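Non-structural protein 5 (Modoc virus, PDB 2WA2) binds S-adenosylmethionine through its methyltransferase domain and probably methylates the viral RNA cap at the guanine N7 and ribose 2'-O positions. Local coordinates at residues Q27-A30 with K31-M34; V173-V176 with I177-L181. The protein carries 4 engineered substitutions. All blocks are in the same frame, centred on the assembly; numbering follows the deposited sequence.

How the contacts relate
The two contacts are both local, each made along a single run of chain, and they lie on opposite sides of the chain's centre. Contact 1 starts helix 30-38 at the surface, about 25 Å from that centre. Contact 2 is about two and a half turns of helix 163-183, buried against the central sheet about 13 Å from the centre. Their own centres are 35 Å apart and their nearest atoms about 20 Å, so they do not touch. Contact 2 is the one near the cofactor: the side chain of Val-173 is about 7 Å from the bound S-adenosylmethionine and about 5 Å from a sulfate ion, probably from the crystallisation liquor.

Contact 1 (Q27-A30 with K31-M34); sequences QLDA and KEFM
A capping box between Asp-29 and Glu-32 opens helix 30-38. Asp-29 is the N-cap residue. Its OD1 accepts from Glu-32 N at 2.8 Å, with a nearly straight N-H...O angle of 173°. The donor meets OD1 nearly along its C-O axis. With chi1 at 72°, CG lies between the backbone N and the carbonyl carbon, and OD1 reaches forward to the first turn.

The return bond runs from Asp-29 N to Glu-32 OE1, at 3.0 Å and 170°. OE1 is met on its anti side, somewhat out of the carboxylate plane. Glu-32 reaches back with CG anti to its own carbonyl carbon and an extended chain beyond. The two side chains cross at about a right angle. This reciprocal pairing of side chain and backbone at the first turn defines the box and gives partners to Asp-29 N and to Glu-32 N, an amide of the first turn that no earlier helical carbonyl can serve.

The two acids also come close, with Asp-29 OD1 3.5 Å from Glu-32 OE1. That proximity is probably eased by the N-H donors each oxygen receives and by the positive end of the helix dipole. A water adds a further link. It donates to Glu-32 OE1 at 2.7 Å and to Gln-27 O at 2.8 Å, tying the box to the backbone of Gln-27.

Regular helix bonding begins with Phe-33 N to Asp-29 O at 2.9 Å, followed by Met-34 N to Ala-30 O. Leu-28 packs beside the box. Its CB lies 4.2 Å from Phe-33 CB, and its CD2 reaches the CB of Glu-32. Met-34 CE lies at the edge of the Phe-33 ring, in its plane.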
# COMPACT_ATOMS: atom_id res chain seq x y z
N GLN A 27 15.82 -8.39 15.79
CA GLN A 27 16.88 -9.21 16.40
C GLN A 27 17.65 -10.06 15.39
O GLN A 27 18.70 -10.61 15.72
CB GLN A 27 16.32 -10.06 17.55
CG GLN A 27 15.98 -9.23 18.80
CD GLN A 27 15.46 -10.08 19.97
OE1 GLN A 27 15.01 -11.21 19.79
NE2 GLN A 27 15.53 -9.52 21.17
N LEU A 28 17.14 -10.19 14.16
CA LEU A 28 17.83 -10.98 13.14
C LEU A 28 19.08 -10.30 12.60
O LEU A 28 19.04 -9.12 12.23
CB LEU A 28 16.90 -11.32 11.98
CG LEU A 28 15.57 -12.04 12.28
CD1 LEU A 28 14.73 -12.16 11.00
CD2 LEU A 28 15.79 -13.36 12.93
N ASP A 29 20.18 -11.06 12.49
CA ASP A 29 21.40 -10.55 11.85
C ASP A 29 21.25 -10.48 10.32
O ASP A 29 20.21 -10.86 9.80
CB ASP A 29 22.66 -11.32 12.33
CG ASP A 29 22.75 -12.75 11.78
OD1 ASP A 29 22.09 -13.07 10.79
OD2 ASP A 29 23.50 -13.58 12.35
N ALA A 30 22.25 -10.00 9.59
CA ALA A 30 22.07 -9.81 8.15
C ALA A 30 21.72 -11.12 7.42
O ALA A 30 20.80 -11.15 6.59
CB ALA A 30 23.31 -9.14 7.53
N LYS A 31 22.43 -12.21 7.75
CA LYS A 31 22.17 -13.53 7.14
C LYS A 31 20.77 -14.05 7.47
O LYS A 31 20.02 -14.42 6.56
CB LYS A 31 23.24 -14.58 7.49
CG LYS A 31 24.43 -14.62 6.53
CD LYS A 31 25.53 -15.56 7.08
CE LYS A 31 26.62 -15.82 6.04
NZ LYS A 31 27.93 -16.15 6.70
N GLU A 32 20.41 -14.04 8.75
CA GLU A 32 19.07 -14.48 9.18
C GLU A 32 17.94 -13.67 8.54
O GLU A 32 16.96 -14.25 8.05
CB GLU A 32 18.97 -14.38 10.69
CG GLU A 32 19.96 -15.30 11.36
CD GLU A 32 20.07 -15.08 12.85
OE1 GLU A 32 19.88 -13.94 13.35
OE2 GLU A 32 20.33 -16.07 13.56
N PHE A 33 18.11 -12.35 8.51
CA PHE A 33 17.14 -11.43 7.90
C PHE A 33 16.95 -11.75 6.43
O PHE A 33 15.82 -11.84 5.95
CB PHE A 33 17.61 -9.97 8.08
CG PHE A 33 16.70 -8.95 7.43
CD1 PHE A 33 15.63 -8.42 8.14
CD2 PHE A 33 16.90 -8.54 6.12
CE1 PHE A 33 14.76 -7.46 7.56
CE2 PHE A 33 16.06 -7.61 5.52
CZ PHE A 33 14.99 -7.06 6.24
N MET A 34 18.05 -11.94 5.70
CA MET A 34 17.96 -12.21 4.26
C MET A 34 17.26 -13.54 3.96
O MET A 34 16.43 -13.62 3.05
CB MET A 34 19.33 -12.08 3.57
CG MET A 34 19.87 -10.61 3.49
SD MET A 34 18.78 -9.55 2.50
CE MET A 34 18.82 -7.95 3.27
O HOH W 1 20.26 -12.90 15.83

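Contact 2 (V173-V176 with I177-L181); sequences VLNV and ISRWL
Arg-179 runs back along helix 163-183 toward Asn-175, one turn earlier. Its CB lies 3.3 Å from Val-176 O. CG, placed beside the backbone N by chi1 of -68°, passes Asn-175 O, and CD stays near the same carbonyl. From CG to NE the chain is extended. The guanidinium comes under Asn-175 OD1, which sits over one of its faces, 3.2 Å from CZ. NH2 approaches OD1 to 2.6 Å, but the angle is too poor for a hydrogen bond. The amide and guanidinium planes stand 84° apart. NH1 lies 4.0 Å from Val-176 CG2.

The backbone beneath is alpha-helical. Ile-177 N gives a nearly straight bond to Val-173 O at 2.8 Å, and Ser-178 N bonds Leu-174 O. Arg-179 N makes weak bonds to both Asn-175 O and Val-176 O, and Trp-180 N a weak one to Val-176 O. Val-176 O also meets the edge of the Trp-180 ring in plane, 3.3 Å from CD1.

Val-173 and Ile-177 lie side by side, CG1 to CG1 at 4.1 Å. Helix 163-183 is the crossover helix of a beta-alpha-beta unit. Val-173 and Ile-177 pack on strands 151-154 and 188-193, Leu-174 and Ser-178 meet helix 199-212, and Trp-180 stacks edge-to-face with Phe-147.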
# COMPACT_ATOMS: atom_id res chain seq x y z
N VAL A 173 -0.99 8.75 6.28
CA VAL A 173 -1.51 8.29 4.97
C VAL A 173 -3.02 8.05 5.01
O VAL A 173 -3.75 8.53 4.15
CB VAL A 173 -0.77 7.03 4.49
CG1 VAL A 173 -1.43 6.41 3.25
CG2 VAL A 173 0.70 7.35 4.20
N LEU A 174 -3.48 7.29 6.01
CA LEU A 174 -4.91 7.00 6.13
C LEU A 174 -5.77 8.28 6.25
O LEU A 174 -6.81 8.38 5.60
CB LEU A 174 -5.17 6.05 7.29
CG LEU A 174 -4.54 4.64 7.08
CD1 LEU A 174 -4.90 3.72 8.23
CD2 LEU A 174 -4.92 3.99 5.70
N ASN A 175 -5.32 9.22 7.07
CA ASN A 175 -6.00 10.51 7.19
C ASN A 175 -6.08 11.26 5.83
O ASN A 175 -7.13 11.81 5.45
CB ASN A 175 -5.37 11.36 8.30
CG ASN A 175 -6.13 12.64 8.55
OD1 ASN A 175 -5.62 13.72 8.27
ND2 ASN A 175 -7.39 12.53 9.01
N VAL A 176 -4.98 11.25 5.08
CA VAL A 176 -4.95 11.87 3.76
C VAL A 176 -5.91 11.15 2.79
O VAL A 176 -6.76 11.78 2.12
CB VAL A 176 -3.51 11.89 3.20
CG1 VAL A 176 -3.51 12.33 1.74
CG2 VAL A 176 -2.63 12.79 4.08
N ILE A 177 -5.78 9.83 2.73
CA ILE A 177 -6.64 9.03 1.86
C ILE A 177 -8.13 9.21 2.20
O ILE A 177 -8.94 9.30 1.30
CB ILE A 177 -6.23 7.51 1.90
CG1 ILE A 177 -4.86 7.31 1.25
CG2 ILE A 177 -7.35 6.60 1.29
CD1 ILE A 177 -4.67 7.85 -0.18
N SER A 178 -8.46 9.29 3.49
CA SER A 178 -9.87 9.52 3.89
C SER A 178 -10.47 10.78 3.22
O SER A 178 -11.63 10.76 2.81
CB SER A 178 -10.05 9.56 5.41
OG SER A 178 -9.83 8.25 5.91
N ARG A 179 -9.66 11.83 3.08
CA ARG A 179 -10.11 13.05 2.40
C ARG A 179 -10.41 12.79 0.92
O ARG A 179 -11.42 13.29 0.37
CB ARG A 179 -9.07 14.16 2.54
CG ARG A 179 -8.94 14.67 3.96
CD ARG A 179 -7.73 15.56 4.08
NE ARG A 179 -7.42 15.80 5.49
CZ ARG A 179 -6.18 15.87 5.98
NH1 ARG A 179 -5.12 15.73 5.18
NH2 ARG A 179 -6.02 16.09 7.28
N TRP A 180 -9.56 12.01 0.28
CA TRP A 180 -9.80 11.62 -1.11
C TRP A 180 -11.08 10.80 -1.27
O TRP A 180 -11.86 11.04 -2.20
CB TRP A 180 -8.60 10.87 -1.67
CG TRP A 180 -7.42 11.81 -1.96
CD1 TRP A 180 -6.48 12.29 -1.08
CD2 TRP A 180 -7.10 12.36 -3.24
NE1 TRP A 180 -5.58 13.12 -1.76
CE2 TRP A 180 -5.94 13.17 -3.08
CE3 TRP A 180 -7.69 12.26 -4.51
CZ2 TRP A 180 -5.34 13.85 -4.15
CZ3 TRP A 180 -7.10 12.95 -5.57
CH2 TRP A 180 -5.94 13.74 -5.38
N LEU A 181 -11.29 9.84 -0.38
CA LEU A 181 -12.46 8.97 -0.41
C LEU A 181 -13.76 9.73 -0.11
O LEU A 181 -14.80 9.44 -0.69
CB LEU A 181 -12.29 7.81 0.59
CG LEU A 181 -11.10 6.88 0.30
CD1 LEU A 181 -11.11 5.57 1.12
CD2 LEU A 181 -10.89 6.56 -1.18